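Local coordinates for protein putative triphosphoribosyl-dephospho-coA synthase (Archaeoglobus fulgidus DSM 4304, PDB 3H9P) that is of unknown function but belongs to the CitG family and so may bind ATP and make triphosphoribosyl-dephospho-CoA, the precursor of a prosthetic group, at residues 74-79 against 244-249; 155-160 against 236-241. All blocks are in the same frame, centred on the assembly; numbering follows the deposited sequence.

Contact 1 of 2, residues 74-79 against 244-249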
ATOM      1  N   GLY A  74     -28.280 -18.062  -6.079  1.00 25.56           N
ATOM      2  CA  GLY A  74     -29.302 -17.660  -7.082  1.00 26.17           C
ATOM      3  C   GLY A  74     -28.626 -17.074  -8.318  1.00 27.45           C
ATOM      4  O   GLY A  74     -27.648 -17.624  -8.816  1.00 28.18           O
ATOM      5  N   GLY A  75     -29.127 -15.958  -8.824  1.00 27.52           N
ATOM      6  CA  GLY A  75     -28.465 -15.283  -9.927  1.00 27.06           C
ATOM      7  C   GLY A  75     -27.285 -14.454  -9.444  1.00 27.19           C
ATOM      8  O   GLY A  75     -26.857 -14.543  -8.290  1.00 26.81           O
HETATM    9  N   MSE A  76     -26.782 -13.633 -10.344  1.00 27.18           N
HETATM   10  CA  MSE A  76     -25.562 -12.850 -10.142  1.00 28.01           C
HETATM   11  C   MSE A  76     -25.598 -11.816  -8.996  1.00 26.94           C
HETATM   12  O   MSE A  76     -24.606 -11.646  -8.288  1.00 25.48           O
HETATM   13  CB  MSE A  76     -25.154 -12.265 -11.489  1.00 28.96           C
HETATM   14  CG  MSE A  76     -24.921 -10.805 -11.550  1.00 33.85           C
HETATM   15 SE   MSE A  76     -25.338 -10.087 -13.303  0.75 42.70          SE
HETATM   16  CE  MSE A  76     -25.262  -8.239 -12.868  1.00 42.34           C
ATOM     17  N   VAL A  77     -26.743 -11.152  -8.801  1.00 26.85           N
ATOM     18  CA  VAL A  77     -26.906 -10.245  -7.658  1.00 26.28           C
ATOM     19  C   VAL A  77     -27.016 -10.996  -6.346  1.00 26.07           C
ATOM     20  O   VAL A  77     -26.458 -10.576  -5.353  1.00 26.75           O
ATOM     21  CB  VAL A  77     -28.059  -9.247  -7.854  1.00 26.94           C
ATOM     22  CG1 VAL A  77     -28.575  -8.718  -6.520  1.00 27.22           C
ATOM     23  CG2 VAL A  77     -27.587  -8.069  -8.691  1.00 26.74           C
ATOM     24  N   ASP A  78     -27.696 -12.130  -6.350  1.00 26.35           N
ATOM     25  CA  ASP A  78     -27.727 -13.023  -5.199  1.00 26.59           C
ATOM     26  C   ASP A  78     -26.366 -13.564  -4.792  1.00 25.91           C
ATOM     27  O   ASP A  78     -26.112 -13.715  -3.600  1.00 26.49           O
ATOM     28  CB  ASP A  78     -28.698 -14.164  -5.436  1.00 25.92           C
ATOM     29  CG  ASP A  78     -30.102 -13.675  -5.555  1.00 31.57           C
ATOM     30  OD1 ASP A  78     -30.470 -12.740  -4.788  1.00 32.97           O
ATOM     31  OD2 ASP A  78     -30.832 -14.187  -6.444  1.00 35.94           O
ATOM     32  N   ILE A  79     -25.498 -13.860  -5.754  1.00 25.50           N
ATOM     33  CA  ILE A  79     -24.221 -14.488  -5.409  1.00 25.85           C
ATOM     34  C   ILE A  79     -23.359 -13.451  -4.729  1.00 26.91           C
ATOM     35  O   ILE A  79     -22.775 -13.681  -3.663  1.00 26.87           O
ATOM     36  CB  ILE A  79     -23.466 -14.988  -6.655  1.00 26.17           C
ATOM     37  CG1 ILE A  79     -24.330 -15.931  -7.514  1.00 25.86           C
ATOM     38  CG2 ILE A  79     -22.092 -15.627  -6.267  1.00 25.79           C
ATOM     39  CD1 ILE A  79     -24.765 -17.146  -6.844  1.00 28.69           C
ATOM     40  N   LEU A 244     -22.122 -15.961 -16.206  1.00 23.01           N
ATOM     41  CA  LEU A 244     -22.425 -17.408 -16.343  1.00 23.96           C
ATOM     42  C   LEU A 244     -23.530 -17.844 -15.407  1.00 24.00           C
ATOM     43  O   LEU A 244     -24.452 -18.577 -15.808  1.00 24.11           O
ATOM     44  CB  LEU A 244     -21.199 -18.271 -16.044  1.00 23.15           C
ATOM     45  CG  LEU A 244     -20.057 -18.200 -17.061  1.00 24.61           C
ATOM     46  CD1 LEU A 244     -18.915 -19.045 -16.589  1.00 22.39           C
ATOM     47  CD2 LEU A 244     -20.530 -18.643 -18.464  1.00 24.42           C
ATOM     48  N   ALA A 245     -23.445 -17.387 -14.164  1.00 23.96           N
ATOM     49  CA  ALA A 245     -24.433 -17.780 -13.193  1.00 25.63           C
ATOM     50  C   ALA A 245     -25.753 -17.142 -13.508  1.00 26.02           C
ATOM     51  O   ALA A 245     -26.784 -17.730 -13.251  1.00 26.02           O
ATOM     52  CB  ALA A 245     -24.003 -17.428 -11.795  1.00 25.67           C
ATOM     53  N   GLU A 246     -25.721 -15.942 -14.078  1.00 27.51           N
ATOM     54  CA  GLU A 246     -26.967 -15.222 -14.389  1.00 29.08           C
ATOM     55  C   GLU A 246     -27.700 -15.880 -15.574  1.00 29.99           C
ATOM     56  O   GLU A 246     -28.920 -15.986 -15.600  1.00 29.83           O
ATOM     57  CB  GLU A 246     -26.667 -13.738 -14.665  1.00 29.17           C
ATOM     58  CG  GLU A 246     -27.910 -12.843 -14.836  1.00 31.16           C
ATOM     59  CD  GLU A 246     -28.873 -12.854 -13.632  1.00 32.50           C
ATOM     60  OE1 GLU A 246     -28.458 -13.083 -12.477  1.00 31.42           O
ATOM     61  OE2 GLU A 246     -30.072 -12.606 -13.855  1.00 35.16           O
ATOM     62  N   GLY A 247     -26.928 -16.331 -16.552  1.00 32.08           N
ATOM     63  CA  GLY A 247     -27.457 -16.993 -17.745  1.00 33.41           C
ATOM     64  C   GLY A 247     -27.014 -16.140 -18.902  1.00 35.02           C
ATOM     65  O   GLY A 247     -27.656 -15.156 -19.211  1.00 34.92           O
ATOM     66  N   TRP A 248     -25.902 -16.514 -19.522  1.00 37.61           N
ATOM     67  CA  TRP A 248     -25.306 -15.767 -20.627  1.00 40.24           C
ATOM     68  C   TRP A 248     -25.510 -16.554 -21.930  1.00 42.92           C
ATOM     69  O   TRP A 248     -24.769 -17.474 -22.247  1.00 42.79           O
ATOM     70  CB  TRP A 248     -23.824 -15.479 -20.306  1.00 39.98           C
ATOM     71  CG  TRP A 248     -23.063 -14.603 -21.286  1.00 39.46           C
ATOM     72  CD1 TRP A 248     -23.580 -13.692 -22.181  1.00 38.42           C
ATOM     73  CD2 TRP A 248     -21.639 -14.552 -21.443  1.00 38.94           C
ATOM     74  NE1 TRP A 248     -22.554 -13.092 -22.893  1.00 38.77           N
ATOM     75  CE2 TRP A 248     -21.359 -13.601 -22.460  1.00 38.31           C
ATOM     76  CE3 TRP A 248     -20.575 -15.233 -20.839  1.00 39.59           C
ATOM     77  CZ2 TRP A 248     -20.061 -13.327 -22.891  1.00 38.92           C
ATOM     78  CZ3 TRP A 248     -19.275 -14.939 -21.252  1.00 39.53           C
ATOM     79  CH2 TRP A 248     -19.031 -13.995 -22.273  1.00 39.67           C
ATOM     80  N   ARG A 249     -26.546 -16.181 -22.682  1.00 46.96           N
ATOM     81  CA  ARG A 249     -27.022 -16.996 -23.815  1.00 50.45           C
ATOM     82  C   ARG A 249     -26.661 -16.246 -25.073  1.00 51.75           C
ATOM     83  O   ARG A 249     -27.338 -15.245 -25.346  1.00 53.03           O
ATOM     84  CB  ARG A 249     -28.553 -17.184 -23.786  1.00 51.00           C
ATOM     85  CG  ARG A 249     -29.244 -17.078 -22.407  1.00 53.96           C
ATOM     86  CD  ARG A 249     -29.762 -18.430 -21.957  1.00 57.25           C
ATOM     87  NE  ARG A 249     -30.448 -18.401 -20.659  1.00 60.22           N
ATOM     88  CZ  ARG A 249     -30.100 -19.167 -19.623  1.00 60.94           C
ATOM     89  NH1 ARG A 249     -29.091 -20.006 -19.734  1.00 62.73           N
ATOM     90  NH2 ARG A 249     -30.772 -19.120 -18.480  1.00 63.88           N
ATOM     91  OXT ARG A 249     -25.711 -16.604 -25.799  1.00 52.96           O
TER
HETATM   92  O   HOH W   1     -29.301 -11.702 -10.368  1.00 37.09           O

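Contact 2 of 2, residues 155-160 against 236-241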
ATOM      1  N   LYS A 155     -19.214  -4.690  -6.915  1.00 26.88           N
ATOM      2  CA  LYS A 155     -19.834  -3.760  -7.876  1.00 28.35           C
ATOM      3  C   LYS A 155     -19.171  -3.736  -9.274  1.00 28.45           C
ATOM      4  O   LYS A 155     -19.865  -3.682 -10.277  1.00 28.62           O
ATOM      5  CB  LYS A 155     -19.949  -2.372  -7.281  1.00 27.88           C
ATOM      6  CG  LYS A 155     -21.145  -2.269  -6.310  1.00 31.08           C
ATOM      7  CD  LYS A 155     -20.918  -1.218  -5.222  1.00 36.59           C
ATOM      8  CE  LYS A 155     -21.049   0.219  -5.727  1.00 40.66           C
ATOM      9  NZ  LYS A 155     -20.530   1.232  -4.715  1.00 43.22           N
ATOM     10  N   ILE A 156     -17.854  -3.791  -9.351  1.00 28.25           N
ATOM     11  CA  ILE A 156     -17.212  -3.877 -10.660  1.00 28.57           C
ATOM     12  C   ILE A 156     -17.545  -5.177 -11.419  1.00 28.71           C
ATOM     13  O   ILE A 156     -17.852  -5.156 -12.600  1.00 29.86           O
ATOM     14  CB  ILE A 156     -15.693  -3.664 -10.537  1.00 28.41           C
ATOM     15  CG1 ILE A 156     -15.445  -2.263  -9.944  1.00 27.88           C
ATOM     16  CG2 ILE A 156     -15.034  -3.793 -11.893  1.00 28.27           C
ATOM     17  CD1 ILE A 156     -14.070  -2.062  -9.208  1.00 26.20           C
ATOM     18  N   SER A 157     -17.555  -6.299 -10.728  1.00 27.90           N
ATOM     19  CA  SER A 157     -17.827  -7.569 -11.352  1.00 27.74           C
ATOM     20  C   SER A 157     -19.232  -7.658 -11.937  1.00 27.10           C
ATOM     21  O   SER A 157     -19.420  -8.200 -13.030  1.00 27.29           O
ATOM     22  CB  SER A 157     -17.605  -8.698 -10.324  1.00 27.17           C
ATOM     23  OG  SER A 157     -16.256  -8.645  -9.875  1.00 29.53           O
ATOM     24  N   ILE A 158     -20.201  -7.155 -11.186  1.00 26.56           N
ATOM     25  CA  ILE A 158     -21.616  -7.058 -11.601  1.00 26.68           C
ATOM     26  C   ILE A 158     -21.802  -6.180 -12.837  1.00 26.75           C
ATOM     27  O   ILE A 158     -22.489  -6.576 -13.781  1.00 27.06           O
ATOM     28  CB  ILE A 158     -22.506  -6.495 -10.444  1.00 26.60           C
ATOM     29  CG1 ILE A 158     -22.572  -7.520  -9.321  1.00 27.52           C
ATOM     30  CG2 ILE A 158     -23.949  -6.110 -10.930  1.00 22.56           C
ATOM     31  CD1 ILE A 158     -23.017  -6.944  -7.993  1.00 30.84           C
ATOM     32  N   GLU A 159     -21.160  -5.022 -12.835  1.00 26.99           N
ATOM     33  CA  GLU A 159     -21.179  -4.099 -13.978  1.00 28.64           C
ATOM     34  C   GLU A 159     -20.535  -4.769 -15.190  1.00 28.25           C
ATOM     35  O   GLU A 159     -21.042  -4.656 -16.307  1.00 29.16           O
ATOM     36  CB  GLU A 159     -20.460  -2.767 -13.621  1.00 28.50           C
ATOM     37  CG  GLU A 159     -20.032  -1.945 -14.819  1.00 32.80           C
ATOM     38  CD  GLU A 159     -18.959  -0.901 -14.516  1.00 42.62           C
ATOM     39  OE1 GLU A 159     -18.372  -0.879 -13.388  1.00 45.21           O
ATOM     40  OE2 GLU A 159     -18.685  -0.084 -15.440  1.00 45.54           O
ATOM     41  N   GLY A 160     -19.426  -5.469 -14.971  1.00 27.56           N
ATOM     42  CA  GLY A 160     -18.806  -6.257 -16.028  1.00 27.32           C
ATOM     43  C   GLY A 160     -19.749  -7.369 -16.510  1.00 28.24           C
ATOM     44  O   GLY A 160     -19.848  -7.614 -17.734  1.00 27.61           O
ATOM     45  N   THR A 236     -12.081  -9.245 -15.065  1.00 28.47           N
ATOM     46  CA  THR A 236     -12.771  -9.753 -16.229  1.00 28.52           C
ATOM     47  C   THR A 236     -13.275 -11.180 -15.914  1.00 28.16           C
ATOM     48  O   THR A 236     -14.373 -11.571 -16.293  1.00 28.76           O
ATOM     49  CB  THR A 236     -11.827  -9.699 -17.419  1.00 28.98           C
ATOM     50  OG1 THR A 236     -11.531  -8.330 -17.641  1.00 28.15           O
ATOM     51  CG2 THR A 236     -12.445 -10.319 -18.708  1.00 29.16           C
ATOM     52  N   ALA A 237     -12.474 -11.923 -15.174  1.00 27.79           N
ATOM     53  CA  ALA A 237     -12.797 -13.290 -14.830  1.00 27.06           C
ATOM     54  C   ALA A 237     -13.926 -13.343 -13.842  1.00 26.63           C
ATOM     55  O   ALA A 237     -14.789 -14.197 -13.958  1.00 27.06           O
ATOM     56  CB  ALA A 237     -11.549 -14.015 -14.253  1.00 26.08           C
ATOM     57  N   SER A 238     -13.918 -12.477 -12.842  1.00 26.34           N
ATOM     58  CA  SER A 238     -14.990 -12.536 -11.859  1.00 27.31           C
ATOM     59  C   SER A 238     -16.332 -12.128 -12.519  1.00 27.92           C
ATOM     60  O   SER A 238     -17.384 -12.670 -12.165  1.00 28.17           O
ATOM     61  CB  SER A 238     -14.663 -11.680 -10.639  1.00 26.43           C
ATOM     62  OG  SER A 238     -14.539 -10.325 -10.989  1.00 29.16           O
ATOM     63  N   SER A 239     -16.269 -11.166 -13.461  1.00 27.35           N
ATOM     64  CA  SER A 239     -17.426 -10.754 -14.261  1.00 27.57           C
ATOM     65  C   SER A 239     -17.999 -11.907 -15.116  1.00 27.15           C
ATOM     66  O   SER A 239     -19.211 -12.011 -15.237  1.00 26.82           O
ATOM     67  CB  SER A 239     -17.061  -9.595 -15.208  1.00 27.61           C
ATOM     68  OG  SER A 239     -16.832  -8.416 -14.500  1.00 27.28           O
ATOM     69  N   ILE A 240     -17.114 -12.707 -15.738  1.00 26.12           N
ATOM     70  CA  ILE A 240     -17.506 -13.879 -16.502  1.00 25.43           C
ATOM     71  C   ILE A 240     -18.252 -14.847 -15.598  1.00 25.45           C
ATOM     72  O   ILE A 240     -19.306 -15.333 -15.949  1.00 25.73           O
ATOM     73  CB  ILE A 240     -16.284 -14.613 -17.163  1.00 25.80           C
ATOM     74  CG1 ILE A 240     -15.651 -13.774 -18.283  1.00 25.22           C
ATOM     75  CG2 ILE A 240     -16.722 -15.965 -17.781  1.00 23.97           C
ATOM     76  CD1 ILE A 240     -14.289 -14.289 -18.778  1.00 24.85           C
ATOM     77  N   PHE A 241     -17.696 -15.106 -14.416  1.00 26.23           N
ATOM     78  CA  PHE A 241     -18.338 -15.980 -13.469  1.00 25.43           C
ATOM     79  C   PHE A 241     -19.753 -15.510 -13.140  1.00 25.06           C
ATOM     80  O   PHE A 241     -20.682 -16.288 -13.185  1.00 24.86           O
ATOM     81  CB  PHE A 241     -17.535 -16.232 -12.181  1.00 24.46           C
ATOM     82  CG  PHE A 241     -18.246 -17.220 -11.240  1.00 26.60           C
ATOM     83  CD1 PHE A 241     -18.217 -18.585 -11.488  1.00 25.47           C
ATOM     84  CD2 PHE A 241     -19.047 -16.763 -10.199  1.00 26.16           C
ATOM     85  CE1 PHE A 241     -18.929 -19.501 -10.683  1.00 24.67           C
ATOM     86  CE2 PHE A 241     -19.762 -17.663  -9.378  1.00 25.01           C
ATOM     87  CZ  PHE A 241     -19.708 -19.037  -9.630  1.00 25.40           C
TER

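Contact 1 of 2, residues 74-79 against 244-249
Glu246, in the last turn of helix 230-246, reaches across to the first turn of helix 76-88 and places its carboxylate oxygen OE1 against the backbone N-H of Met76, a selenomethionine. The N to OE1 distance is 2.8 Å, and with an angle of 163° at the hydrogen the bond is close to straight, the N-H meeting OE1 nearly along the CD-OE1 direction. CG of Glu246 stands anti to the backbone N, with chi1 at -173°, and the chain then bends at chi2 (58°), which turns the carboxylate toward the N-terminus of the other helix.

The same oxygen is gripped a second time by a water that donates to OE1 at 2.7 Å and accepts the backbone N-H of Val77 at 3.0 Å. One carboxylate oxygen thus serves two successive N-H groups of a first helical turn, one directly and one through water. The N-terminal end of helix 76-88, with its partial positive charge, would be expected to favour the ionised carboxylate.

Gly75, at the N-cap position, has its CA 3.4 Å from OE1, an approach that depends on the missing side chain, since a CB here would collide with that oxygen. Its backbone N makes a weak bond to Asp78 OD2, back within the first turn. Beside the polar link, the side chains of Met76 and Glu246 cross at a slant: Met76 CB lies 3.8 Å from Glu246 CB, and SE packs beside CB and CG of the glutamate.

This surface contact joins the start of one helix to the end of another. Helix 155-167 runs beside both partners, Ile158 and Lys162 touching Met76 and Leu165 touching Glu246, while Met76 and Ile79 also pack on Leu242 of helix 230-246.

Contact 2 of 2, residues 155-160 against 236-241
Ser157 meets two consecutive serines of helix 230-246, its hydroxyl facing Ser238 and its carbonyl facing Ser239. Ser157 OG and Ser238 OG lie 2.6 Å apart, a short hydrogen bond between two hydroxyls. Ser239 OG lies within hydrogen-bonding distance of two carbonyl oxygens, Ser157 O at 3.0 Å across the contact and Leu235 O in its own helix. Leu235 O is also a partner of Ser238 OG, and Glu149 OE1 bonds to Ser157 OG, which enlarges the polar cluster.

A weaker contact of the C-H...O kind accompanies these bonds: Ser239 CA lies 3.5 Å from Ser157 O, so one carbonyl is approached by both the hydroxyl and the CA-H of the same residue.

The remaining contact is close packing of a side chain on backbone. Ser239 OG, anti to its carbonyl carbon with chi1 at -70°, rests 3.3 Å from Gly160 CA, at a position where a CB would collide with the hydroxyl. Ser157 and Ser239 have their CA atoms only 4.3 Å apart, and the short helix segments cross at -63° with their axes 7.7 Å apart.

Small residues thus let helices 155-167 and 230-246 approach closely in the interior. The chemistry implies that a helix crossing as close as this can hold polar groups in a buried setting, because the hydroxyls find partners in each other, in main-chain carbonyls and in Glu149.

Overall arrangement
Both contacts use helix 230-246: contact 2 engages its middle deep in the chain, its centre about 9 Å from the chain's centre, and contact 1 its C-terminal end at the surface, about 18 Å from that centre. The centres of the two contacts are about 11 Å apart. Helices 76-88 and 155-167 therefore meet a common partner at successive levels, and they also touch each other, the end of the Met76 side chain packing on Ile158. Leu242, between the two sites on the shared helix, packs against Met76, Ile79, Ser157 and Ile158. Contact 2 joins residues closer in sequence, within the span bracketed by contact 1, in this all-helical fold.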